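Local coordinates for protein imidazoleglycerol-phosphate dehydratase (Staphylococcus aureus subsp. aureus, PDB 2AE8) that catalyses a manganese-dependent step of histidine biosynthesis, the dehydration of imidazoleglycerol phosphate to 3-(imidazol-4-yl)-2-oxopropyl phosphate, at residues 54-59 with 69-74; 78-83 with 99-104; 142-147 with 159-164; 178-183 with 191-196. All blocks are in the same frame, centred on the assembly; numbering follows the deposited sequence.

Interaction 1 (54-59 with 69-74); sequences SHINTG and LFTFHS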
loop_
_atom_site.group_PDB
_atom_site.type_symbol
_atom_site.label_atom_id
_atom_site.label_comp_id
_atom_site.label_asym_id
_atom_site.label_seq_id
_atom_site.Cartn_x
_atom_site.Cartn_y
_atom_site.Cartn_z
ATOM N N SER B 54 -35.909 -47.837 -3.082
ATOM C CA SER B 54 -35.635 -47.077 -1.866
ATOM C C SER B 54 -36.876 -46.343 -1.434
ATOM O O SER B 54 -37.634 -45.865 -2.272
ATOM C CB SER B 54 -34.505 -46.066 -2.092
ATOM O OG SER B 54 -33.252 -46.720 -2.207
ATOM N N HIS B 55 -37.082 -46.256 -0.126
ATOM C CA HIS B 55 -38.179 -45.475 0.428
ATOM C C HIS B 55 -37.601 -44.496 1.434
ATOM O O HIS B 55 -37.185 -44.890 2.520
ATOM C CB HIS B 55 -39.227 -46.368 1.104
ATOM C CG HIS B 55 -40.148 -45.622 2.022
ATOM N ND1 HIS B 55 -41.298 -45.001 1.582
ATOM C CD2 HIS B 55 -40.082 -45.388 3.354
ATOM C CE1 HIS B 55 -41.904 -44.420 2.603
ATOM N NE2 HIS B 55 -41.187 -44.640 3.691
ATOM N N ILE B 56 -37.581 -43.220 1.072
ATOM C CA ILE B 56 -36.920 -42.220 1.907
ATOM C C ILE B 56 -37.899 -41.194 2.473
ATOM O O ILE B 56 -38.466 -40.380 1.748
ATOM C CB ILE B 56 -35.742 -41.568 1.149
ATOM C CG1 ILE B 56 -34.676 -42.638 0.848
ATOM C CG2 ILE B 56 -35.149 -40.410 1.973
ATOM C CD1 ILE B 56 -33.859 -42.400 -0.372
ATOM N N ASN B 57 -38.106 -41.266 3.780
ATOM C CA ASN B 57 -39.029 -40.390 4.475
ATOM C C ASN B 57 -38.365 -39.757 5.688
ATOM O O ASN B 57 -38.605 -40.181 6.835
ATOM C CB ASN B 57 -40.287 -41.164 4.898
ATOM C CG ASN B 57 -41.330 -40.269 5.553
ATOM O OD1 ASN B 57 -41.463 -39.092 5.205
ATOM N ND2 ASN B 57 -42.067 -40.820 6.511
ATOM N N THR B 58 -37.526 -38.742 5.433
ATOM C CA THR B 58 -36.752 -38.080 6.500
ATOM C C THR B 58 -37.543 -37.001 7.225
ATOM O O THR B 58 -37.180 -36.595 8.333
ATOM C CB THR B 58 -35.484 -37.383 5.948
ATOM O OG1 THR B 58 -35.873 -36.263 5.133
ATOM C CG2 THR B 58 -34.636 -38.348 5.118
ATOM N N GLY B 59 -38.597 -36.519 6.584
ATOM C CA GLY B 59 -39.333 -35.357 7.074
ATOM C C GLY B 59 -38.697 -34.033 6.661
ATOM O O GLY B 59 -39.105 -32.974 7.146
ATOM N N LEU B 69 -30.793 -39.197 -4.588
ATOM C CA LEU B 69 -29.631 -39.124 -5.477
ATOM C C LEU B 69 -28.502 -40.056 -5.032
ATOM O O LEU B 69 -27.886 -40.761 -5.851
ATOM C CB LEU B 69 -29.123 -37.669 -5.563
ATOM C CG LEU B 69 -29.899 -36.770 -6.523
ATOM C CD1 LEU B 69 -29.650 -35.313 -6.177
ATOM C CD2 LEU B 69 -29.518 -37.050 -8.004
ATOM N N PHE B 70 -28.237 -40.057 -3.730
ATOM C CA PHE B 70 -27.253 -40.950 -3.131
ATOM C C PHE B 70 -27.553 -42.409 -3.510
ATOM O O PHE B 70 -26.672 -43.145 -3.971
ATOM C CB PHE B 70 -27.243 -40.767 -1.611
ATOM C CG PHE B 70 -26.441 -41.808 -0.870
ATOM C CD1 PHE B 70 -25.071 -41.638 -0.659
ATOM C CD2 PHE B 70 -27.061 -42.958 -0.367
ATOM C CE1 PHE B 70 -24.319 -42.602 0.030
ATOM C CE2 PHE B 70 -26.327 -43.932 0.313
ATOM C CZ PHE B 70 -24.949 -43.760 0.510
ATOM N N THR B 71 -28.805 -42.823 -3.336
ATOM C CA THR B 71 -29.144 -44.226 -3.623
ATOM C C THR B 71 -28.858 -44.587 -5.058
ATOM O O THR B 71 -28.203 -45.599 -5.316
ATOM C CB THR B 71 -30.596 -44.607 -3.234
ATOM O OG1 THR B 71 -31.536 -43.841 -3.989
ATOM C CG2 THR B 71 -30.814 -44.377 -1.781
ATOM N N PHE B 72 -29.288 -43.743 -5.995
ATOM C CA PHE B 72 -29.084 -44.010 -7.421
ATOM C C PHE B 72 -27.612 -44.042 -7.805
ATOM O O PHE B 72 -27.170 -44.923 -8.558
ATOM C CB PHE B 72 -29.821 -42.967 -8.280
ATOM C CG PHE B 72 -29.722 -43.221 -9.758
ATOM C CD1 PHE B 72 -30.711 -43.954 -10.416
ATOM C CD2 PHE B 72 -28.640 -42.741 -10.500
ATOM C CE1 PHE B 72 -30.623 -44.200 -11.790
ATOM C CE2 PHE B 72 -28.534 -42.989 -11.871
ATOM C CZ PHE B 72 -29.534 -43.715 -12.518
ATOM N N HIS B 73 -26.844 -43.077 -7.307
ATOM C CA HIS B 73 -25.444 -42.949 -7.736
ATOM C C HIS B 73 -24.451 -43.841 -7.018
ATOM O O HIS B 73 -23.381 -44.098 -7.558
ATOM C CB HIS B 73 -24.996 -41.481 -7.686
ATOM C CG HIS B 73 -25.663 -40.641 -8.724
ATOM N ND1 HIS B 73 -25.219 -40.590 -10.023
ATOM C CD2 HIS B 73 -26.778 -39.874 -8.675
ATOM C CE1 HIS B 73 -26.013 -39.803 -10.728
ATOM N NE2 HIS B 73 -26.966 -39.357 -9.934
ATOM N N SER B 74 -24.794 -44.288 -5.804
ATOM C CA SER B 74 -23.967 -45.242 -5.054
ATOM C C SER B 74 -24.283 -46.711 -5.386
ATOM O O SER B 74 -23.465 -47.593 -5.125
ATOM C CB SER B 74 -24.118 -45.051 -3.542
ATOM O OG SER B 74 -25.426 -45.392 -3.102
#

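Interaction 2 (78-83 with 99-104); sequences LNIEAQ and IVIGQL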
loop_
_atom_site.group_PDB
_atom_site.type_symbol
_atom_site.label_atom_id
_atom_site.label_comp_id
_atom_site.label_asym_id
_atom_site.label_seq_id
_atom_site.Cartn_x
_atom_site.Cartn_y
_atom_site.Cartn_z
ATOM N N LEU B 78 -31.577 -47.408 0.127
ATOM C CA LEU B 78 -31.852 -46.826 1.421
ATOM C C LEU B 78 -33.329 -46.871 1.725
ATOM O O LEU B 78 -34.161 -46.526 0.883
ATOM C CB LEU B 78 -31.408 -45.356 1.458
ATOM C CG LEU B 78 -30.123 -44.951 2.148
ATOM C CD1 LEU B 78 -29.936 -43.439 1.982
ATOM C CD2 LEU B 78 -30.155 -45.322 3.626
ATOM N N ASN B 79 -33.653 -47.280 2.939
ATOM C CA ASN B 79 -34.998 -47.121 3.436
ATOM C C ASN B 79 -34.966 -46.393 4.754
ATOM O O ASN B 79 -34.384 -46.864 5.726
ATOM C CB ASN B 79 -35.726 -48.462 3.524
ATOM C CG ASN B 79 -36.001 -49.041 2.157
ATOM O OD1 ASN B 79 -37.034 -48.768 1.562
ATOM N ND2 ASN B 79 -35.041 -49.780 1.618
ATOM N N ILE B 80 -35.585 -45.222 4.767
ATOM C CA ILE B 80 -35.547 -44.371 5.933
ATOM C C ILE B 80 -36.947 -44.025 6.376
ATOM O O ILE B 80 -37.769 -43.567 5.589
ATOM C CB ILE B 80 -34.743 -43.068 5.677
ATOM C CG1 ILE B 80 -33.317 -43.402 5.209
ATOM C CG2 ILE B 80 -34.739 -42.190 6.931
ATOM C CD1 ILE B 80 -32.438 -42.192 4.901
ATOM N N GLU B 81 -37.200 -44.249 7.652
ATOM C CA GLU B 81 -38.411 -43.774 8.272
ATOM C C GLU B 81 -38.047 -42.966 9.496
ATOM O O GLU B 81 -37.508 -43.499 10.465
ATOM C CB GLU B 81 -39.340 -44.944 8.615
ATOM C CG GLU B 81 -40.206 -45.372 7.445
ATOM C CD GLU B 81 -41.310 -44.374 7.145
ATOM O OE1 GLU B 81 -41.717 -43.639 8.069
ATOM O OE2 GLU B 81 -41.770 -44.321 5.991
ATOM N N ALA B 82 -38.310 -41.665 9.423
ATOM C CA ALA B 82 -38.025 -40.762 10.528
ATOM C C ALA B 82 -39.327 -40.228 11.110
ATOM O O ALA B 82 -40.292 -39.992 10.372
ATOM C CB ALA B 82 -37.138 -39.623 10.065
ATOM N N GLN B 83 -39.353 -40.065 12.434
ATOM C CA GLN B 83 -40.517 -39.522 13.143
ATOM C C GLN B 83 -40.054 -38.479 14.156
ATOM O O GLN B 83 -38.961 -38.597 14.730
ATOM C CB GLN B 83 -41.321 -40.624 13.856
ATOM C CG GLN B 83 -41.611 -41.909 13.043
ATOM C CD GLN B 83 -42.357 -41.665 11.729
ATOM O OE1 GLN B 83 -42.025 -42.261 10.699
ATOM N NE2 GLN B 83 -43.364 -40.790 11.759
ATOM N N ILE B 99 -25.257 -39.979 10.870
ATOM C CA ILE B 99 -24.567 -40.852 11.815
ATOM C C ILE B 99 -24.940 -42.350 11.563
ATOM O O ILE B 99 -24.063 -43.219 11.472
ATOM C CB ILE B 99 -24.907 -40.451 13.258
ATOM C CG1 ILE B 99 -24.176 -39.158 13.663
ATOM C CG2 ILE B 99 -24.604 -41.608 14.246
ATOM C CD1 ILE B 99 -24.659 -38.575 15.008
ATOM N N VAL B 100 -26.233 -42.616 11.414
ATOM C CA VAL B 100 -26.726 -43.991 11.206
ATOM C C VAL B 100 -26.264 -44.556 9.881
ATOM O O VAL B 100 -25.821 -45.706 9.823
ATOM C CB VAL B 100 -28.258 -44.068 11.330
ATOM C CG1 VAL B 100 -28.792 -45.476 10.911
ATOM C CG2 VAL B 100 -28.680 -43.737 12.759
ATOM N N ILE B 101 -26.353 -43.756 8.818
ATOM C CA ILE B 101 -25.847 -44.172 7.513
ATOM C C ILE B 101 -24.359 -44.485 7.596
ATOM O O ILE B 101 -23.920 -45.489 7.054
ATOM C CB ILE B 101 -26.156 -43.152 6.391
ATOM C CG1 ILE B 101 -27.667 -43.101 6.127
ATOM C CG2 ILE B 101 -25.427 -43.519 5.110
ATOM C CD1 ILE B 101 -28.099 -42.034 5.148
ATOM N N GLY B 102 -23.585 -43.644 8.283
ATOM C CA GLY B 102 -22.153 -43.909 8.447
ATOM C C GLY B 102 -21.900 -45.227 9.175
ATOM O O GLY B 102 -21.042 -46.015 8.763
ATOM N N GLN B 103 -22.651 -45.456 10.253
ATOM C CA GLN B 103 -22.515 -46.665 11.073
ATOM C C GLN B 103 -22.891 -47.928 10.283
ATOM O O GLN B 103 -22.202 -48.952 10.364
ATOM C CB GLN B 103 -23.379 -46.557 12.339
ATOM C CG GLN B 103 -22.774 -45.658 13.423
ATOM C CD GLN B 103 -23.734 -45.361 14.567
ATOM O OE1 GLN B 103 -24.947 -45.561 14.462
ATOM N NE2 GLN B 103 -23.196 -44.850 15.650
ATOM N N LEU B 104 -23.969 -47.849 9.509
ATOM C CA LEU B 104 -24.386 -48.983 8.676
ATOM C C LEU B 104 -23.384 -49.238 7.564
ATOM O O LEU B 104 -23.079 -50.397 7.236
ATOM C CB LEU B 104 -25.794 -48.763 8.120
ATOM C CG LEU B 104 -26.883 -48.707 9.193
ATOM C CD1 LEU B 104 -28.212 -48.327 8.540
ATOM C CD2 LEU B 104 -26.993 -50.036 10.001
#

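Interaction 3 (142-147 with 159-164); sequences LSFNAS and ELVEEF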
loop_
_atom_site.group_PDB
_atom_site.type_symbol
_atom_site.label_atom_id
_atom_site.label_comp_id
_atom_site.label_asym_id
_atom_site.label_seq_id
_atom_site.Cartn_x
_atom_site.Cartn_y
_atom_site.Cartn_z
ATOM N N LEU B 142 -12.484 -36.119 7.242
ATOM C CA LEU B 142 -13.153 -35.333 6.194
ATOM C C LEU B 142 -12.463 -33.992 5.982
ATOM O O LEU B 142 -12.308 -33.213 6.931
ATOM C CB LEU B 142 -14.604 -35.045 6.578
ATOM C CG LEU B 142 -15.396 -34.122 5.648
ATOM C CD1 LEU B 142 -15.588 -34.693 4.213
ATOM C CD2 LEU B 142 -16.724 -33.731 6.261
ATOM N N SER B 143 -12.114 -33.718 4.729
ATOM C CA SER B 143 -11.676 -32.391 4.313
ATOM C C SER B 143 -12.775 -31.797 3.429
ATOM O O SER B 143 -12.967 -32.218 2.294
ATOM C CB SER B 143 -10.342 -32.508 3.578
ATOM O OG SER B 143 -9.890 -31.246 3.160
ATOM N N PHE B 144 -13.538 -30.857 3.989
ATOM C CA PHE B 144 -14.695 -30.286 3.304
ATOM C C PHE B 144 -14.341 -28.877 2.847
ATOM O O PHE B 144 -14.135 -27.990 3.672
ATOM C CB PHE B 144 -15.890 -30.236 4.272
ATOM C CG PHE B 144 -17.186 -29.837 3.615
ATOM C CD1 PHE B 144 -18.030 -30.804 3.075
ATOM C CD2 PHE B 144 -17.552 -28.485 3.518
ATOM C CE1 PHE B 144 -19.222 -30.442 2.465
ATOM C CE2 PHE B 144 -18.742 -28.116 2.913
ATOM C CZ PHE B 144 -19.583 -29.101 2.391
ATOM N N ASN B 145 -14.260 -28.673 1.543
ATOM C CA ASN B 145 -13.737 -27.415 1.001
ATOM C C ASN B 145 -14.714 -26.914 -0.038
ATOM O O ASN B 145 -14.520 -27.138 -1.236
ATOM C CB ASN B 145 -12.393 -27.683 0.330
ATOM C CG ASN B 145 -11.419 -28.388 1.246
ATOM O OD1 ASN B 145 -10.818 -27.765 2.114
ATOM N ND2 ASN B 145 -11.275 -29.706 1.070
ATOM N N ALA B 146 -15.804 -26.314 0.432
ATOM C CA ALA B 146 -16.879 -25.850 -0.428
ATOM C C ALA B 146 -17.610 -24.704 0.265
ATOM O O ALA B 146 -18.268 -24.911 1.289
ATOM C CB ALA B 146 -17.854 -27.001 -0.719
ATOM N N SER B 147 -17.480 -23.500 -0.275
ATOM C CA SER B 147 -18.216 -22.344 0.225
ATOM C C SER B 147 -19.467 -22.251 -0.609
ATOM O O SER B 147 -19.415 -21.872 -1.784
ATOM C CB SER B 147 -17.392 -21.065 0.061
ATOM O OG SER B 147 -16.154 -21.194 0.747
ATOM N N GLU B 159 -25.805 -24.903 5.695
ATOM C CA GLU B 159 -24.762 -25.367 6.632
ATOM C C GLU B 159 -24.913 -26.844 7.056
ATOM O O GLU B 159 -23.971 -27.441 7.583
ATOM C CB GLU B 159 -24.635 -24.457 7.863
ATOM C CG GLU B 159 -25.780 -24.522 8.874
ATOM C CD GLU B 159 -25.565 -23.581 10.061
ATOM O OE1 GLU B 159 -24.618 -22.743 10.031
ATOM O OE2 GLU B 159 -26.346 -23.675 11.039
ATOM N N LEU B 160 -26.091 -27.425 6.798
ATOM C CA LEU B 160 -26.361 -28.820 7.171
ATOM C C LEU B 160 -25.638 -29.791 6.262
ATOM O O LEU B 160 -25.424 -30.931 6.640
ATOM C CB LEU B 160 -27.855 -29.113 7.089
ATOM C CG LEU B 160 -28.672 -28.408 8.169
ATOM C CD1 LEU B 160 -30.160 -28.648 7.927
ATOM C CD2 LEU B 160 -28.220 -28.853 9.552
ATOM N N VAL B 161 -25.294 -29.351 5.054
ATOM C CA VAL B 161 -24.622 -30.226 4.094
ATOM C C VAL B 161 -23.291 -30.757 4.671
ATOM O O VAL B 161 -23.016 -31.981 4.662
ATOM C CB VAL B 161 -24.377 -29.493 2.756
ATOM C CG1 VAL B 161 -23.533 -30.327 1.826
ATOM C CG2 VAL B 161 -25.689 -29.129 2.095
ATOM N N GLU B 162 -22.469 -29.853 5.196
ATOM C CA GLU B 162 -21.203 -30.292 5.808
ATOM C C GLU B 162 -21.463 -31.157 7.056
ATOM O O GLU B 162 -20.762 -32.139 7.297
ATOM C CB GLU B 162 -20.339 -29.089 6.180
ATOM C CG GLU B 162 -18.955 -29.453 6.706
ATOM C CD GLU B 162 -18.111 -28.209 6.996
ATOM O OE1 GLU B 162 -18.648 -27.086 6.861
ATOM O OE2 GLU B 162 -16.924 -28.367 7.369
ATOM N N GLU B 163 -22.457 -30.790 7.860
ATOM C CA GLU B 163 -22.807 -31.620 9.027
ATOM C C GLU B 163 -23.184 -33.057 8.644
ATOM O O GLU B 163 -22.828 -33.997 9.352
ATOM C CB GLU B 163 -23.928 -30.979 9.838
ATOM C CG GLU B 163 -23.568 -29.563 10.298
ATOM C CD GLU B 163 -22.183 -29.497 10.963
ATOM O OE1 GLU B 163 -21.260 -28.838 10.406
ATOM O OE2 GLU B 163 -22.014 -30.130 12.023
ATOM N N PHE B 164 -23.885 -33.213 7.520
ATOM C CA PHE B 164 -24.308 -34.535 7.042
ATOM C C PHE B 164 -23.097 -35.355 6.624
ATOM O O PHE B 164 -22.937 -36.504 7.048
ATOM C CB PHE B 164 -25.278 -34.425 5.864
ATOM C CG PHE B 164 -25.663 -35.766 5.289
ATOM C CD1 PHE B 164 -26.606 -36.570 5.945
ATOM C CD2 PHE B 164 -25.067 -36.237 4.130
ATOM C CE1 PHE B 164 -26.961 -37.821 5.440
ATOM C CE2 PHE B 164 -25.407 -37.498 3.613
ATOM C CZ PHE B 164 -26.355 -38.293 4.277
#

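Interaction 4 (178-183 with 191-196); sequences IDLIRG and EAIFKA. With MG (magnesium ion), chain L.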
loop_
_atom_site.group_PDB
_atom_site.type_symbol
_atom_site.label_atom_id
_atom_site.label_comp_id
_atom_site.label_asym_id
_atom_site.label_seq_id
_atom_site.Cartn_x
_atom_site.Cartn_y
_atom_site.Cartn_z
ATOM N N ILE B 178 -13.797 -33.437 -0.107
ATOM C CA ILE B 178 -14.824 -32.820 -0.937
ATOM C C ILE B 178 -14.352 -31.420 -1.345
ATOM O O ILE B 178 -14.000 -30.600 -0.486
ATOM C CB ILE B 178 -16.172 -32.733 -0.176
ATOM C CG1 ILE B 178 -16.733 -34.155 0.074
ATOM C CG2 ILE B 178 -17.158 -31.833 -0.930
ATOM C CD1 ILE B 178 -17.993 -34.203 0.903
ATOM N N ASP B 179 -14.351 -31.159 -2.650
ATOM C CA ASP B 179 -13.863 -29.887 -3.189
ATOM C C ASP B 179 -14.862 -29.333 -4.204
ATOM O O ASP B 179 -15.185 -30.000 -5.191
ATOM C CB ASP B 179 -12.510 -30.078 -3.899
ATOM C CG ASP B 179 -11.327 -30.129 -2.933
ATOM O OD1 ASP B 179 -10.988 -29.062 -2.372
ATOM O OD2 ASP B 179 -10.699 -31.214 -2.754
ATOM N N LEU B 180 -15.336 -28.117 -3.963
ATOM C CA LEU B 180 -16.119 -27.405 -4.943
ATOM C C LEU B 180 -15.122 -26.638 -5.776
ATOM O O LEU B 180 -14.569 -25.640 -5.309
ATOM C CB LEU B 180 -17.041 -26.403 -4.250
ATOM C CG LEU B 180 -18.536 -26.349 -4.550
ATOM C CD1 LEU B 180 -19.079 -24.948 -4.187
ATOM C CD2 LEU B 180 -18.915 -26.763 -5.959
ATOM N N ILE B 181 -14.875 -27.086 -7.001
ATOM C CA ILE B 181 -13.865 -26.440 -7.846
ATOM C C ILE B 181 -14.364 -25.082 -8.340
ATOM O O ILE B 181 -13.612 -24.117 -8.374
ATOM C CB ILE B 181 -13.416 -27.345 -9.009
ATOM C CG1 ILE B 181 -12.698 -28.577 -8.422
ATOM C CG2 ILE B 181 -12.515 -26.565 -9.984
ATOM C CD1 ILE B 181 -12.782 -29.754 -9.290
ATOM N N ARG B 182 -15.644 -25.022 -8.701
ATOM C CA ARG B 182 -16.326 -23.764 -8.990
ATOM C C ARG B 182 -17.815 -23.943 -8.709
ATOM O O ARG B 182 -18.315 -25.063 -8.727
ATOM C CB ARG B 182 -16.060 -23.274 -10.422
ATOM C CG ARG B 182 -16.447 -24.244 -11.547
ATOM C CD ARG B 182 -16.135 -23.619 -12.932
ATOM N NE ARG B 182 -14.696 -23.364 -13.019
ATOM C CZ ARG B 182 -13.811 -24.212 -13.523
ATOM N NH1 ARG B 182 -14.205 -25.366 -14.068
ATOM N NH2 ARG B 182 -12.529 -23.888 -13.496
ATOM N N GLY B 183 -18.510 -22.854 -8.402
ATOM C CA GLY B 183 -19.928 -22.935 -8.115
ATOM C C GLY B 183 -20.649 -21.745 -8.692
ATOM O O GLY B 183 -20.189 -21.130 -9.658
ATOM N N GLU B 191 -25.989 -30.503 -5.062
ATOM C CA GLU B 191 -26.286 -31.666 -5.895
ATOM C C GLU B 191 -25.032 -32.285 -6.500
ATOM O O GLU B 191 -24.859 -33.503 -6.446
ATOM C CB GLU B 191 -27.326 -31.326 -6.967
ATOM C CG GLU B 191 -27.675 -32.492 -7.861
ATOM C CD GLU B 191 -29.059 -32.375 -8.481
ATOM O OE1 GLU B 191 -29.782 -31.389 -8.214
ATOM O OE2 GLU B 191 -29.425 -33.283 -9.246
ATOM N N ALA B 192 -24.152 -31.470 -7.084
ATOM C CA ALA B 192 -22.872 -31.982 -7.598
ATOM C C ALA B 192 -22.077 -32.716 -6.514
ATOM O O ALA B 192 -21.498 -33.780 -6.765
ATOM C CB ALA B 192 -22.024 -30.839 -8.221
ATOM N N ILE B 193 -22.047 -32.154 -5.305
ATOM C CA ILE B 193 -21.336 -32.788 -4.180
ATOM C C ILE B 193 -21.961 -34.157 -3.795
ATOM O O ILE B 193 -21.247 -35.145 -3.619
ATOM C CB ILE B 193 -21.297 -31.868 -2.943
ATOM C CG1 ILE B 193 -20.384 -30.641 -3.194
ATOM C CG2 ILE B 193 -20.847 -32.649 -1.675
ATOM C CD1 ILE B 193 -20.559 -29.558 -2.139
ATOM N N PHE B 194 -23.285 -34.204 -3.659
ATOM C CA PHE B 194 -23.969 -35.478 -3.391
ATOM C C PHE B 194 -23.758 -36.498 -4.501
ATOM O O PHE B 194 -23.478 -37.660 -4.214
ATOM C CB PHE B 194 -25.464 -35.280 -3.132
ATOM C CG PHE B 194 -25.800 -35.054 -1.697
ATOM C CD1 PHE B 194 -26.031 -36.140 -0.847
ATOM C CD2 PHE B 194 -25.887 -33.759 -1.183
ATOM C CE1 PHE B 194 -26.348 -35.947 0.497
ATOM C CE2 PHE B 194 -26.209 -33.536 0.181
ATOM C CZ PHE B 194 -26.442 -34.643 1.028
ATOM N N LYS B 195 -23.865 -36.075 -5.756
ATOM C CA LYS B 195 -23.621 -36.974 -6.879
ATOM C C LYS B 195 -22.190 -37.524 -6.881
ATOM O O LYS B 195 -21.974 -38.731 -7.018
ATOM C CB LYS B 195 -23.946 -36.316 -8.230
ATOM C CG LYS B 195 -25.466 -36.086 -8.511
ATOM C CD LYS B 195 -25.742 -35.510 -9.932
ATOM C CE LYS B 195 -25.162 -36.401 -11.065
ATOM N NZ LYS B 195 -25.660 -35.984 -12.429
ATOM N N ALA B 196 -21.209 -36.641 -6.729
ATOM C CA ALA B 196 -19.813 -37.042 -6.748
ATOM C C ALA B 196 -19.452 -37.946 -5.573
ATOM O O ALA B 196 -18.753 -38.923 -5.766
ATOM C CB ALA B 196 -18.895 -35.813 -6.780
HETATM MG MG MG L . -31.875 -31.288 -7.951
#

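Interaction 1 (54-59 with 69-74)
S54, just ahead of the short strand 55-57, brings its backbone to T71 on the last turns of helix 61-74, the two CA atoms standing 7.3 Å apart. Strand 55-57, this helix and strand 77-82 form a beta-alpha-beta crossover whose two strands lie parallel and side by side in one sheet, so the contact packs the returning helix on the edge of the sheet it has just left. The patch is small and lies near the surface, and no hydrogen bond spans it. T71 is the residue on which the side chains of S54 and I56 converge. Its CG2 methyl meets S54 OG at 3.4 Å and the CD1 tip of I56 at 3.9 Å, the isoleucine and threonine reaching toward each other end to end. With its OG1 set between the backbone N and the carbonyl carbon (chi1 62°), T71 turns that hydroxyl to T68 O, one turn back in its own helix, while CG2 is left to face the strand. S54 OG likewise spends its polarity on a third element, through a hydrogen bond with L78 N on strand 77-82. Residues 69-73 belong to a substrate-binding stretch inferred by similarity, and F70 and T71 both pack on L78. At the helix end F70 O is gripped twice by one residue: S74 N at 2.9 Å, and S74 OG at 2.7 Å, with the hydroxyl 40° out of the carbonyl plane.

Interaction 2 (78-83 with 99-104)
Where L78 and I80 meet I101 no ring, amide or carboxylate takes part, so there are no faces or edges to match: the contact is made by branched aliphatic ends alone. L67 of helix 61-74 also packs on I80. I101 is the shared partner. Its CD1 methyl comes within 3.9 Å of L78 CD1 and 4.2 Å of L78 CD2, so the isoleucine tip sits against the fork of the leucine, and the two side chains cross at about a right angle. The CG1 branch of I101, lying anti to its carbonyl carbon (chi1 -67°), carries CD1 out from the helix to the strand. I80 adds a looser touch, its CD1 being 4.3 Å from I101 CD1. L78 departs from a staggered first torsion (chi1 -103°), and its tip ends nearer the helix than its CB direction would suggest. All three residues are buried and wholly apolar in their meeting. Around them V100 and L104 pack on strands 31-36 and 43-48, which lets helix 90-111 lie across several strands at once: helix-on-sheet packing in the beta-alpha-beta sandwich fold of this enzyme.

Interaction 3 (142-147 with 159-164)
The phenyl ring of F144 and the carboxylate of E162 are only 11° from parallel, but it is the glutamate's aliphatic chain that lies over one face of the ring, the carboxylate projecting past the rim. They join strand 141-145 to helix 159-171, which with the parallel neighbour strand 175-182 make a beta-alpha-beta crossover, a small two-stranded hairpin (152-157) being inserted before the helix. Strand segment and helix segment run almost antiparallel, at 162°, their axes 10.1 Å apart. F144 CG, anti to its backbone N, carries the ring out toward the helix. E162 CB stands 3.8 Å from the centroid of the F144 ring and close to its normal, a CH-pi contact. Further along, CG slides toward the rim, and the carboxylate carbon CD comes to 3.5 Å from F144 CD2. E162 OE2 is in a salt bridge with R166, one turn on in the same helix, which probably helps fix the rotation of the carboxylate beyond the ring's rim. V161 CG1 comes obliquely to the ring at 4.2 Å from F144 CZ. On the far side of the helix, E163 is a ligand of the second manganese ion in a structure of this enzyme and packs on H188 of a neighbouring subunit, while E159 OE1 takes a hydrogen bond from T186 N of that subunit. N145 points away from the helix: its ND2 hydrogen-bonds I178 O on the adjoining strand and also S143 OG at 2.9 Å, an almost straight bond lying within 12° of the amide plane.

Interaction 4 (178-183 with 191-196)
Strand 175-182 and helix 186-205 follow each other in the chain and fold back to pack together, and the same helix carries a metal ligand on another side. The buried contact rests on I193, a member of the substrate-binding stretch inferred by similarity. Its CG2 methyl meets I178 CG2 at 3.9 Å and I178 CD1 at 4.1 Å, the two isoleucines crossing at about a right angle. The CG2 branches of both are anti to the backbone N, and it is these branches that come together. L180 adds a looser apolar touch, its CG lying 4.5 Å from I193 CD1. L142 and F144 of the neighbouring strand 141-145 also pack on I178. D179, in contrast, turns away from the helix. Its buried carboxylate is bound on both oxygens, OD2 by R131 and OD1 by R182 of a neighbouring subunit. Just after it the strand bends at a classic beta bulge, where I181 and R182 both face L129. E191 points elsewhere again: fully extended, with CG anti to its backbone N (chi1 -180°), it puts OE1 2.1 Å from the magnesium ion, while OE2 stays at 3.4 Å from it, so the carboxylate binds in a monodentate way. H187, one turn earlier, and H92 of another subunit bind the same ion. The contact thus packs on the sheet one side of a helix that supplies, from another side, a ligand of the metal site, shared between subunits, that in this enzyme holds one of the two manganese ions per subunit and here a magnesium ion.

Interactions 1 and 2 are neighbours in one sheet, 10 Å between centres, and L78 joins them: its CB lies 3.4 Å from T71 CG2. Interactions 3 and 4 pair likewise in the second sheet, where I178 N is 2.8 Å from S143 O. Each sheet has the same 1-2-4-3 strand order, in keeping with a duplicated half-domain. Between the two sheets the helices meet: I101 CD1 is 4.2 Å from F164 CZ, linking interactions 2 and 3, and F164 CE2 is 3.6 Å from F194 CE1. Interactions 1 and 4 adjoin near the metal, where L69 CD1 packs 3.7 Å from E191 OE2, whose partner oxygen binds magnesium.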